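Local coordinates for AB hydrolase-1 domain-containing protein (Thermoplasma acidophilum DSM 1728, PDB 3BDI) that is of unknown function but, as a member of the alpha/beta hydrolase superfamily, probably acts as a hydrolase using a serine nucleophile, at residues Ile30-Gly35 against Val59-Tyr64; Gly106-Gly111 against Ala132-Glu137; Met113-Thr118 against Ile128-Pro133; Gln148-Val153 against Ser171-Ser176; Trp154-His159 against Ile180-Gly185. All blocks are in the same frame, centred on the assembly; numbering follows the deposited sequence.

All five contacts belong to one mixed beta sheet and its connections, from strands 57-62 and 28-33 (interaction 1) to strands 150-155 and 177-181 (interaction 5). Interactions 2 and 3 lie between, centres about 6 Å apart, and share Ala132, Pro133 and helix 109-120. Interaction 1 closes along the chain before the others open. Interactions 4 and 5, centres about 18 Å apart, share strand 150-155, and their segments alternate along the chain; 4 reaches the end of helix 163-172, 5 strand 177-181. Interactions 2 and 5 hold Ser108 and Asp158 of a probable Ser-His-Asp triad, so loops after separate strands converge on one likely active site; 3 and 4 join helix 109-120 and the end of helix 163-172 to the sheet.

Interaction 1 of 5, residues Ile30-Gly35 against Val59-Tyr64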
# COMPACT_ATOMS: atom_id res chain seq x y z
N ILE A 30 2.30 -0.32 9.48
CA ILE A 30 2.26 -0.26 8.05
C ILE A 30 1.16 -1.22 7.55
O ILE A 30 0.97 -2.31 8.08
CB ILE A 30 3.64 -0.57 7.37
CG1 ILE A 30 3.57 -0.30 5.86
CG2 ILE A 30 4.12 -1.98 7.73
CD1 ILE A 30 4.95 -0.42 5.12
N ALA A 31 0.39 -0.73 6.60
CA ALA A 31 -0.69 -1.51 5.96
C ALA A 31 -0.41 -1.57 4.46
O ALA A 31 0.00 -0.59 3.86
CB ALA A 31 -2.06 -0.86 6.24
N LEU A 32 -0.61 -2.76 3.89
CA LEU A 32 -0.25 -3.13 2.53
C LEU A 32 -1.49 -3.42 1.72
O LEU A 32 -2.31 -4.22 2.14
CB LEU A 32 0.62 -4.38 2.51
CG LEU A 32 1.72 -4.52 3.56
CD1 LEU A 32 2.48 -5.84 3.41
CD2 LEU A 32 2.68 -3.39 3.59
N PHE A 33 -1.58 -2.81 0.54
CA PHE A 33 -2.78 -2.90 -0.35
C PHE A 33 -2.36 -3.38 -1.72
O PHE A 33 -1.55 -2.78 -2.39
CB PHE A 33 -3.53 -1.55 -0.36
CG PHE A 33 -3.92 -1.10 1.00
CD1 PHE A 33 -5.06 -1.59 1.61
CD2 PHE A 33 -3.10 -0.26 1.73
CE1 PHE A 33 -5.38 -1.23 2.90
CE2 PHE A 33 -3.42 0.09 3.01
CZ PHE A 33 -4.55 -0.37 3.59
N HIS A 34 -2.92 -4.52 -2.11
CA HIS A 34 -2.52 -5.25 -3.30
C HIS A 34 -3.06 -4.64 -4.62
O HIS A 34 -3.99 -3.83 -4.67
CB HIS A 34 -2.94 -6.71 -3.14
CG HIS A 34 -4.40 -6.90 -3.07
ND1 HIS A 34 -5.21 -6.82 -4.18
CD2 HIS A 34 -5.20 -7.14 -2.01
CE1 HIS A 34 -6.47 -6.98 -3.78
NE2 HIS A 34 -6.49 -7.17 -2.47
N GLY A 35 -2.48 -5.14 -5.71
CA GLY A 35 -2.92 -4.85 -7.07
C GLY A 35 -4.06 -5.72 -7.52
O GLY A 35 -4.44 -6.69 -6.84
N VAL A 59 2.31 -4.89 11.06
CA VAL A 59 2.02 -5.08 9.63
C VAL A 59 0.60 -5.65 9.41
O VAL A 59 0.25 -6.66 9.98
CB VAL A 59 3.05 -5.99 8.96
CG1 VAL A 59 2.85 -6.02 7.44
CG2 VAL A 59 4.47 -5.56 9.33
N TYR A 60 -0.14 -4.98 8.54
CA TYR A 60 -1.53 -5.38 8.24
C TYR A 60 -1.68 -5.48 6.73
O TYR A 60 -1.19 -4.62 6.01
CB TYR A 60 -2.51 -4.31 8.72
CG TYR A 60 -2.43 -4.02 10.20
CD1 TYR A 60 -1.53 -3.11 10.71
CD2 TYR A 60 -3.23 -4.71 11.08
CE1 TYR A 60 -1.47 -2.86 12.08
CE2 TYR A 60 -3.17 -4.44 12.46
CZ TYR A 60 -2.27 -3.53 12.93
OH TYR A 60 -2.19 -3.28 14.31
N ALA A 61 -2.37 -6.51 6.23
CA ALA A 61 -2.60 -6.61 4.78
C ALA A 61 -3.96 -7.26 4.51
O ALA A 61 -4.10 -8.46 4.76
CB ALA A 61 -1.50 -7.45 4.13
N PRO A 62 -4.95 -6.51 4.05
CA PRO A 62 -6.26 -7.10 3.68
C PRO A 62 -6.36 -7.47 2.22
O PRO A 62 -5.63 -6.94 1.37
CB PRO A 62 -7.22 -5.96 3.97
CG PRO A 62 -6.43 -4.73 3.64
CD PRO A 62 -4.95 -5.05 3.91
N ASP A 63 -7.32 -8.35 1.92
CA ASP A 63 -7.83 -8.50 0.55
C ASP A 63 -8.88 -7.41 0.37
O ASP A 63 -9.78 -7.25 1.23
CB ASP A 63 -8.41 -9.86 0.29
CG ASP A 63 -7.37 -10.96 0.26
OD1 ASP A 63 -6.17 -10.67 0.27
OD2 ASP A 63 -7.79 -12.14 0.23
N TYR A 64 -8.75 -6.60 -0.67
CA TYR A 64 -9.68 -5.51 -0.94
C TYR A 64 -11.07 -6.13 -1.15
O TYR A 64 -11.18 -7.16 -1.79
CB TYR A 64 -9.25 -4.67 -2.15
CG TYR A 64 -10.01 -3.34 -2.18
CD1 TYR A 64 -9.64 -2.30 -1.35
CD2 TYR A 64 -11.19 -3.24 -2.86
CE1 TYR A 64 -10.39 -1.19 -1.24
CE2 TYR A 64 -11.97 -2.10 -2.75
CZ TYR A 64 -11.54 -1.07 -1.98
OH TYR A 64 -12.27 0.05 -1.79
O HOH W 1 -2.92 -6.54 0.87
O HOH W 2 -5.75 -4.40 -0.24
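The imidazole of His34 points its edge at Pro62 O, Asp63 CA and Tyr64 N, which lie near the ring plane. It sits just past strands 28-33 and 57-62, parallel neighbours in the alpha/beta hydrolase sheet and, with helix 48-53, one beta-alpha-beta unit. The strand segments run 23° apart. Tyr60 N donates to Ile30 O and Leu32 N to Tyr60 O, each at 2.9 Å. The ladder ends there, because Pro62 has no N-H to offer Leu32 O, which instead accepts from a water at 2.7 Å that also donates to Pro62 O. Within the pairing Ile30 CG2 lies alongside Val59 CG2 at 3.9 Å, and past it Phe33 CE1 meets Pro62 CG obliquely at 3.7 Å. A first torsion of 65° sets the His34 ring between its backbone N and carbonyl carbon, where both nitrogens are bonded: ND1 donates to Gly35 O at 2.8 Å, and NE2 accepts from Tyr64 N. With an alanine here, Tyr64 N would probably lose its acceptor and Gly35 O its donor, leaving the two loops freer to part. The bond from Tyr64 N to His34 NE2 is 2.9 Å long and almost straight (175°).

Interaction 2 of 5, residues Gly106-Gly111 against Ala132-Glu137; sequences GASMGG and APAWVE
Ala134 N donates to Ser108 O across 3.0 Å in a nearly straight bond, yet it comes from above the carbonyl plane, 66° out of it. The methyl of Ala134 comes in beside the same peptide, its CB 3.8 Å from Ser108 C. Further out, Met109, a selenomethionine, lies alongside Trp135: CG is 3.4 Å from CZ3 over one face of the indole, and the selenium stands obliquely to the six-membered ring in a Met-aromatic contact. Met109 has a second conformer, so this part of the contact describes one of two arrangements. Nearby, Pro133 CB rests 3.7 Å from Gly111 C, a closeness that needs glycine, since a CB on Gly111 would fall 2.9 Å from Pro133 CA. The sequence Gly106-Ala107-Ser108-Met109-Gly110 fits the GxSxG nucleophile elbow of alpha/beta hydrolases, the sharp turn between strand 102-107 and helix 109-120. Its strain can be read from Ser108, whose phi of 63° and psi of -123° are unusual for a residue with a side chain. Gly106 permits the turn, because a CB there would come within 2.0 Å of Gly110 O. Behind this shell, Ser108 OG is hydrogen-bonded to His186 NE2, consistent with a catalytic pairing, while backbone bonds from Ser108 to Val131 and from Ala132 to Val153 tie both segments into the sheet.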
# COMPACT_ATOMS: atom_id res chain seq x y z
N GLY A 106 0.95 0.66 -1.34
CA GLY A 106 0.05 0.10 -2.33
C GLY A 106 0.77 -0.22 -3.61
O GLY A 106 1.61 0.56 -4.10
N ALA A 107 0.39 -1.36 -4.22
CA ALA A 107 0.89 -1.75 -5.51
C ALA A 107 -0.19 -1.56 -6.57
O ALA A 107 -1.31 -2.02 -6.42
CB ALA A 107 1.31 -3.20 -5.49
N SER A 108 0.13 -0.84 -7.66
CA SER A 108 -0.71 -0.78 -8.86
C SER A 108 -2.06 -0.12 -8.46
O SER A 108 -2.04 1.03 -7.97
CB SER A 108 -0.79 -2.12 -9.54
OG SER A 108 -1.32 -2.01 -10.86
N MSE A 109 -3.18 -0.79 -8.67
CA MSE A 109 -4.46 -0.32 -8.18
C MSE A 109 -4.30 0.21 -6.74
O MSE A 109 -4.77 1.29 -6.41
CB MSE A 109 -5.48 -1.48 -8.24
CG MSE A 109 -6.80 -1.18 -7.60
SE MSE A 109 -7.96 -2.76 -7.62
CE MSE A 109 -7.21 -3.89 -6.24
N GLY A 110 -3.69 -0.61 -5.87
CA GLY A 110 -3.50 -0.30 -4.46
C GLY A 110 -2.68 0.96 -4.25
O GLY A 110 -2.85 1.67 -3.26
N GLY A 111 -1.73 1.20 -5.15
CA GLY A 111 -0.95 2.45 -5.10
C GLY A 111 -1.84 3.65 -5.36
O GLY A 111 -1.68 4.70 -4.70
N ALA A 132 4.42 1.64 -8.67
CA ALA A 132 3.80 1.91 -9.97
C ALA A 132 2.30 2.15 -9.84
O ALA A 132 1.47 1.45 -10.43
CB ALA A 132 4.13 0.85 -11.01
N PRO A 133 1.92 3.18 -9.07
CA PRO A 133 0.50 3.45 -8.83
C PRO A 133 -0.32 3.70 -10.07
O PRO A 133 0.07 4.51 -10.91
CB PRO A 133 0.52 4.70 -7.97
CG PRO A 133 1.90 5.34 -8.19
CD PRO A 133 2.80 4.15 -8.38
N ALA A 134 -1.42 2.96 -10.19
CA ALA A 134 -2.39 3.09 -11.26
C ALA A 134 -3.53 3.97 -10.79
O ALA A 134 -3.71 4.22 -9.61
CB ALA A 134 -2.91 1.72 -11.62
N TRP A 135 -4.25 4.52 -11.77
CA TRP A 135 -5.52 5.25 -11.57
C TRP A 135 -5.41 6.64 -10.94
O TRP A 135 -6.42 7.19 -10.44
CB TRP A 135 -6.55 4.41 -10.80
CG TRP A 135 -6.84 3.03 -11.35
CD1 TRP A 135 -6.43 2.49 -12.54
CD2 TRP A 135 -7.64 2.01 -10.71
NE1 TRP A 135 -6.90 1.20 -12.68
CE2 TRP A 135 -7.65 0.89 -11.58
CE3 TRP A 135 -8.34 1.94 -9.50
CZ2 TRP A 135 -8.35 -0.30 -11.28
CZ3 TRP A 135 -9.05 0.75 -9.20
CH2 TRP A 135 -9.04 -0.35 -10.10
N VAL A 136 -4.22 7.23 -10.94
CA VAL A 136 -4.05 8.53 -10.28
C VAL A 136 -3.69 9.68 -11.24
O VAL A 136 -3.36 10.76 -10.79
CB VAL A 136 -3.04 8.47 -9.08
CG1 VAL A 136 -3.56 7.56 -8.00
CG2 VAL A 136 -1.64 8.07 -9.54
N GLU A 137 -3.69 9.41 -12.53
CA GLU A 137 -3.24 10.44 -13.48
C GLU A 137 -4.09 11.68 -13.44
O GLU A 137 -3.59 12.74 -13.74
CB GLU A 137 -3.20 9.89 -14.89
CG GLU A 137 -2.12 8.87 -15.10
CD GLU A 137 -1.93 8.46 -16.53
OE1 GLU A 137 -1.65 9.36 -17.34
OE2 GLU A 137 -2.05 7.25 -16.85

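Interaction 3 of 5, residues Met113-Thr118 against Ile128-Pro133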
# COMPACT_ATOMS: atom_id res chain seq x y z
N MSE A 113 -4.94 3.68 -4.58
CA MSE A 113 -5.74 3.78 -3.39
C MSE A 113 -5.03 4.52 -2.28
O MSE A 113 -5.65 5.32 -1.55
CB MSE A 113 -6.16 2.39 -2.90
CG MSE A 113 -7.05 1.65 -3.83
SE MSE A 113 -7.52 -0.07 -3.11
CE MSE A 113 -8.81 -0.53 -4.46
N VAL A 114 -3.74 4.20 -2.07
CA VAL A 114 -3.03 4.86 -0.96
C VAL A 114 -2.79 6.34 -1.25
O VAL A 114 -2.80 7.16 -0.31
CB VAL A 114 -1.73 4.18 -0.57
CG1 VAL A 114 -2.02 2.77 -0.10
CG2 VAL A 114 -0.67 4.20 -1.68
N ILE A 115 -2.59 6.69 -2.52
CA ILE A 115 -2.50 8.13 -2.88
C ILE A 115 -3.82 8.83 -2.53
O ILE A 115 -3.83 9.86 -1.81
CB ILE A 115 -2.04 8.30 -4.35
CG1 ILE A 115 -0.53 7.93 -4.40
CG2 ILE A 115 -2.28 9.74 -4.88
CD1 ILE A 115 0.06 7.79 -5.75
N MSE A 116 -4.93 8.27 -2.98
CA MSE A 116 -6.21 8.87 -2.70
C MSE A 116 -6.48 8.99 -1.22
O MSE A 116 -7.03 10.01 -0.74
CB MSE A 116 -7.36 8.12 -3.37
CG MSE A 116 -8.74 8.78 -3.13
SE MSE A 116 -8.90 10.57 -3.92
CE MSE A 116 -9.37 9.97 -5.59
N THR A 117 -6.14 7.97 -0.45
CA THR A 117 -6.31 8.04 1.00
C THR A 117 -5.51 9.20 1.63
O THR A 117 -6.01 9.87 2.54
CB THR A 117 -5.88 6.73 1.65
OG1 THR A 117 -6.63 5.67 1.05
CG2 THR A 117 -6.07 6.73 3.15
N THR A 118 -4.32 9.46 1.11
CA THR A 118 -3.50 10.58 1.61
C THR A 118 -4.09 11.93 1.21
O THR A 118 -4.05 12.86 2.00
CB THR A 118 -2.05 10.44 1.12
OG1 THR A 118 -1.57 9.12 1.45
CG2 THR A 118 -1.15 11.43 1.80
N ILE A 128 4.06 7.11 2.63
CA ILE A 128 3.48 6.37 1.48
C ILE A 128 4.57 5.55 0.80
O ILE A 128 5.67 6.07 0.57
CB ILE A 128 2.94 7.36 0.40
CG1 ILE A 128 1.78 8.20 0.95
CG2 ILE A 128 2.48 6.64 -0.90
CD1 ILE A 128 1.37 9.33 0.05
N ILE A 129 4.26 4.30 0.45
CA ILE A 129 5.03 3.56 -0.53
C ILE A 129 4.06 3.22 -1.65
O ILE A 129 3.00 2.65 -1.39
CB ILE A 129 5.61 2.23 0.02
CG1 ILE A 129 6.57 2.50 1.21
CG2 ILE A 129 6.37 1.49 -1.06
CD1 ILE A 129 7.09 1.27 1.93
N ALA A 130 4.39 3.58 -2.86
CA ALA A 130 3.53 3.30 -4.01
C ALA A 130 4.34 2.67 -5.09
O ALA A 130 5.36 3.23 -5.55
CB ALA A 130 2.87 4.59 -4.50
N VAL A 131 3.96 1.46 -5.46
CA VAL A 131 4.64 0.66 -6.45
C VAL A 131 3.88 0.81 -7.77
O VAL A 131 2.82 0.23 -7.95
CB VAL A 131 4.72 -0.83 -6.05
CG1 VAL A 131 5.70 -1.60 -6.96
CG2 VAL A 131 5.13 -0.97 -4.57
N ALA A 132 4.42 1.64 -8.67
CA ALA A 132 3.80 1.91 -9.97
C ALA A 132 2.30 2.15 -9.84
O ALA A 132 1.47 1.45 -10.43
CB ALA A 132 4.13 0.85 -11.01
N PRO A 133 1.92 3.18 -9.07
CA PRO A 133 0.50 3.45 -8.83
C PRO A 133 -0.32 3.70 -10.07
O PRO A 133 0.07 4.51 -10.91
CB PRO A 133 0.52 4.70 -7.97
CG PRO A 133 1.90 5.34 -8.19
CD PRO A 133 2.80 4.15 -8.38
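Thr118 and Ile128 reach toward each other tip to tip, Ile128 CD1 coming 3.3 Å from Thr118 OG1 and 3.7 Å from its CG2, so the isoleucine end meets both branches of the threonine. The torsions set this up. Ile128 has CG1 anti to its carbonyl carbon (chi1 -64°) and is extended beyond it, which sends CD1 out to the helix; Thr118, at chi1 -52°, turns OG1 back along its own helix, where it donates to Val114 O at 2.9 Å. That oxygen is gripped twice, since Thr118 N and OG1 approach it from opposite faces of the carbonyl plane. An alanine here would lack both branches, taking one donor from Val114 O, and would probably leave a gap beside Ile128 CD1. One turn earlier, Val114 slides past Ile128 in the opposite direction, CG2 to CG2 4.1 Å, and also comes near Ile129 O. Ile115 is likewise extended, and its CD1 crosses Pro133 obliquely, 3.8 Å from CB, with Ala130 CB a looser neighbour. Helix 109-120 thus lies against strand 125-131 within a beta-alpha-beta unit that begins with strand 102-107; the segment axes approach to 8.8 Å and run roughly antiparallel, at 148°. Because the threonine hydroxyl is satisfied inside its helix, it can face a methyl group across the interface at little polar cost, and the joint between helix and sheet rests largely on the fit of aliphatic groups.

Interaction 4 of 5, residues Gln148-Val153 against Ser171-Ser176; sequences QKTLLV and SIISGS
Thr150 packs crosswise on Ile173, where helix 163-172 gives way to the turn leading into strand 177-181, the last step of a beta-alpha-beta unit that starts with strand 150-155. The van der Waals contacts are modest. Ile173 CG2 lies 3.7 Å from Thr150 OG1 and, carbon to carbon, 3.9 Å from its CB, the two side chains at about a right angle, while Leu152 CD1 approaches Ser176 OG at 4.0 Å. Thr150 has CG2 anti to its backbone N and OG1 beside it (chi1 -63°), an arrangement in which OG1 also donates to Gln148 O in its own segment. A CA-H...O contact brings the backbones closest, with Ser176 CA 3.2 Å from Thr150 O. Two waters bridge the segments: one lies between Gln148 O and Ser174 O, another between Thr150 O and Gly175 O, though each has more acceptors in reach than protons to give, so not every link need be made at once. The turn itself is a type II beta turn from Ile173 to Ser176, with Gly175 at positive phi. Two donors of Ser176 converge on Ile173 O: its backbone N at 3.2 Å, and OG, lying in the carbonyl plane, at 2.8 Å.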
# COMPACT_ATOMS: atom_id res chain seq x y z
N GLN A 148 3.66 13.97 3.09
CA GLN A 148 4.30 12.77 3.60
C GLN A 148 5.53 12.37 2.81
O GLN A 148 5.57 12.57 1.57
CB GLN A 148 3.31 11.60 3.53
CG GLN A 148 2.28 11.59 4.67
CD GLN A 148 1.12 12.53 4.49
OE1 GLN A 148 1.00 13.25 3.50
NE2 GLN A 148 0.23 12.53 5.47
N LYS A 149 6.51 11.82 3.52
CA LYS A 149 7.61 11.11 2.89
C LYS A 149 6.96 10.03 2.02
O LYS A 149 6.14 9.27 2.52
CB LYS A 149 8.57 10.47 3.91
CG LYS A 149 9.52 11.49 4.60
CD LYS A 149 10.56 10.87 5.54
CE LYS A 149 11.38 11.97 6.20
NZ LYS A 149 12.42 11.49 7.18
N THR A 150 7.41 9.93 0.77
CA THR A 150 6.86 9.02 -0.21
C THR A 150 7.96 8.29 -0.96
O THR A 150 8.91 8.91 -1.41
CB THR A 150 6.00 9.83 -1.22
OG1 THR A 150 4.89 10.44 -0.54
CG2 THR A 150 5.45 8.98 -2.35
N LEU A 151 7.85 6.97 -1.07
CA LEU A 151 8.70 6.16 -1.89
C LEU A 151 7.88 5.66 -3.08
O LEU A 151 6.83 5.04 -2.90
CB LEU A 151 9.20 4.95 -1.10
CG LEU A 151 10.05 3.90 -1.83
CD1 LEU A 151 11.37 4.51 -2.23
CD2 LEU A 151 10.24 2.64 -0.98
N LEU A 152 8.37 5.98 -4.27
CA LEU A 152 7.83 5.49 -5.54
C LEU A 152 8.77 4.43 -6.06
O LEU A 152 9.97 4.64 -6.20
CB LEU A 152 7.76 6.64 -6.54
CG LEU A 152 6.85 7.80 -6.14
CD1 LEU A 152 7.00 8.98 -7.08
CD2 LEU A 152 5.39 7.43 -6.07
N VAL A 153 8.24 3.22 -6.30
CA VAL A 153 9.01 2.07 -6.78
C VAL A 153 8.47 1.68 -8.12
O VAL A 153 7.27 1.51 -8.28
CB VAL A 153 8.94 0.88 -5.80
CG1 VAL A 153 9.80 -0.26 -6.33
CG2 VAL A 153 9.42 1.28 -4.39
N SER A 171 8.41 14.22 -9.50
CA SER A 171 8.48 15.69 -9.50
C SER A 171 7.32 16.35 -8.77
O SER A 171 7.47 17.35 -8.06
CB SER A 171 8.47 16.17 -10.94
OG SER A 171 9.52 15.61 -11.68
N ILE A 172 6.13 15.82 -8.99
CA ILE A 172 4.93 16.34 -8.35
C ILE A 172 4.99 16.20 -6.82
O ILE A 172 4.60 17.12 -6.10
CB ILE A 172 3.66 15.65 -8.93
CG1 ILE A 172 3.51 16.01 -10.42
CG2 ILE A 172 2.41 16.02 -8.16
CD1 ILE A 172 2.50 15.14 -11.18
N ILE A 173 5.39 15.04 -6.31
CA ILE A 173 5.38 14.83 -4.86
C ILE A 173 6.74 15.24 -4.31
O ILE A 173 7.73 14.59 -4.49
CB ILE A 173 5.03 13.35 -4.50
CG1 ILE A 173 3.68 12.99 -5.10
CG2 ILE A 173 5.03 13.18 -3.01
CD1 ILE A 173 3.31 11.47 -4.95
N SER A 174 6.79 16.41 -3.65
CA SER A 174 8.08 16.94 -3.15
C SER A 174 8.74 16.05 -2.15
O SER A 174 8.07 15.55 -1.28
CB SER A 174 7.90 18.29 -2.50
OG SER A 174 7.18 19.12 -3.37
N GLY A 175 10.05 15.82 -2.28
CA GLY A 175 10.77 14.95 -1.33
C GLY A 175 10.62 13.47 -1.58
O GLY A 175 11.35 12.63 -0.93
N SER A 176 9.69 13.11 -2.49
CA SER A 176 9.53 11.71 -2.90
C SER A 176 10.86 11.11 -3.30
O SER A 176 11.75 11.83 -3.82
CB SER A 176 8.44 11.52 -3.97
OG SER A 176 8.76 12.11 -5.23
O HOH W 3 8.03 12.99 0.20
O HOH W 4 10.50 10.56 0.64

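Interaction 5 of 5, residues Trp154-His159 against Ile180-Gly185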
# COMPACT_ATOMS: atom_id res chain seq x y z
N TRP A 154 9.35 1.51 -9.10
CA TRP A 154 8.96 1.05 -10.42
C TRP A 154 9.96 0.01 -10.88
O TRP A 154 11.15 0.14 -10.63
CB TRP A 154 8.99 2.19 -11.46
CG TRP A 154 7.69 2.62 -12.06
CD1 TRP A 154 7.13 2.21 -13.25
CD2 TRP A 154 6.82 3.61 -11.54
NE1 TRP A 154 5.97 2.87 -13.48
CE2 TRP A 154 5.76 3.76 -12.45
CE3 TRP A 154 6.84 4.40 -10.38
CZ2 TRP A 154 4.73 4.70 -12.24
CZ3 TRP A 154 5.84 5.31 -10.18
CH2 TRP A 154 4.80 5.45 -11.10
N GLY A 155 9.49 -0.97 -11.63
CA GLY A 155 10.38 -1.86 -12.37
C GLY A 155 10.83 -1.24 -13.68
O GLY A 155 10.05 -0.58 -14.34
N SER A 156 12.07 -1.50 -14.07
CA SER A 156 12.67 -0.91 -15.28
C SER A 156 11.99 -1.38 -16.53
O SER A 156 12.02 -0.68 -17.55
CB SER A 156 14.16 -1.23 -15.35
OG SER A 156 14.40 -2.60 -15.57
N LYS A 157 11.32 -2.52 -16.45
CA LYS A 157 10.63 -3.13 -17.61
C LYS A 157 9.11 -2.96 -17.54
O LYS A 157 8.36 -3.68 -18.23
CB LYS A 157 10.98 -4.63 -17.72
CG LYS A 157 12.45 -4.90 -17.76
CD LYS A 157 12.76 -6.40 -17.71
CE LYS A 157 12.84 -7.02 -19.05
NZ LYS A 157 13.79 -8.21 -18.98
N ASP A 158 8.62 -2.08 -16.68
CA ASP A 158 7.18 -1.89 -16.54
C ASP A 158 6.59 -1.17 -17.75
O ASP A 158 6.91 0.00 -18.01
CB ASP A 158 6.92 -1.10 -15.26
CG ASP A 158 5.45 -1.03 -14.85
OD1 ASP A 158 4.53 -1.34 -15.68
OD2 ASP A 158 5.20 -0.59 -13.72
N HIS A 159 5.74 -1.87 -18.47
CA HIS A 159 4.95 -1.30 -19.57
C HIS A 159 3.46 -1.28 -19.26
O HIS A 159 2.65 -1.04 -20.17
CB HIS A 159 5.22 -2.08 -20.86
CG HIS A 159 6.66 -2.14 -21.26
ND1 HIS A 159 7.37 -1.03 -21.70
CD2 HIS A 159 7.54 -3.17 -21.26
CE1 HIS A 159 8.62 -1.38 -21.95
NE2 HIS A 159 8.75 -2.67 -21.71
N ILE A 180 14.03 2.92 -9.37
CA ILE A 180 13.68 2.07 -10.49
C ILE A 180 14.53 0.81 -10.34
O ILE A 180 15.77 0.86 -10.33
CB ILE A 180 13.89 2.80 -11.87
CG1 ILE A 180 13.01 4.06 -12.00
CG2 ILE A 180 13.55 1.87 -13.00
CD1 ILE A 180 13.31 4.96 -13.22
N VAL A 181 13.85 -0.34 -10.21
CA VAL A 181 14.48 -1.62 -9.95
C VAL A 181 14.75 -2.33 -11.27
O VAL A 181 13.82 -2.67 -12.00
CB VAL A 181 13.58 -2.46 -9.02
CG1 VAL A 181 14.19 -3.85 -8.76
CG2 VAL A 181 13.31 -1.72 -7.71
N GLU A 182 16.03 -2.55 -11.54
CA GLU A 182 16.49 -3.23 -12.73
C GLU A 182 15.96 -4.64 -12.84
O GLU A 182 15.95 -5.39 -11.87
CB GLU A 182 18.04 -3.24 -12.70
CG GLU A 182 18.72 -3.90 -13.90
CD GLU A 182 18.37 -3.28 -15.24
OE1 GLU A 182 18.16 -2.06 -15.30
OE2 GLU A 182 18.33 -4.02 -16.26
N GLY A 183 15.50 -5.03 -14.03
CA GLY A 183 15.17 -6.41 -14.25
C GLY A 183 13.80 -6.86 -13.83
O GLY A 183 13.49 -8.02 -13.91
N SER A 184 12.96 -5.91 -13.41
CA SER A 184 11.59 -6.18 -12.98
C SER A 184 10.59 -5.49 -13.88
O SER A 184 10.81 -4.36 -14.31
CB SER A 184 11.37 -5.67 -11.57
OG SER A 184 10.00 -5.84 -11.18
N GLY A 185 9.49 -6.15 -14.19
CA GLY A 185 8.28 -5.48 -14.72
C GLY A 185 7.42 -4.90 -13.61
O GLY A 185 7.92 -4.51 -12.56
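A first torsion of 67° sets the Ser156 hydroxyl between its own backbone N and carbonyl carbon, and there OG accepts from Gly183 N at 3.1 Å. Lys157 instead has CG anti to the carbonyl carbon (chi1 -54°); the chain stays extended to CD, which passes Gly183, and bends only beyond it. Its CB, placed by the backbone, lies 3.4 Å from Ser184 O. Backbone bonds set the frame. Strands 150-155 and 177-181 pair in parallel, Trp154 beside Ile180 and Gly155 beside Val181. Val181 N donates to Trp154 O at 2.8 Å and Ser156 N to Val181 O at 3.0 Å. Past the strands each chain turns, by a type I beta turn from Gly155 to Asp158 and a type II turn from Val181 to Ser184; the two turns are joined where Lys157 N donates to Ser184 O at 2.9 Å. The packing leaves no room for a side chain at Gly155, where a CB would fall 2.3 Å from Ser184 O. Ser184 OG donates to Gly185 O, just beyond the second turn. Asp158 lies at the close of the first turn, with CB near Gly185 and OD2 hydrogen-bonded to His186 ND1. This placement, an acid in the loop after one strand and a histidine just beyond the next, matches the acid-histidine part of the Ser-His-Asp triad in alpha/beta hydrolases, probably completed here by Ser108.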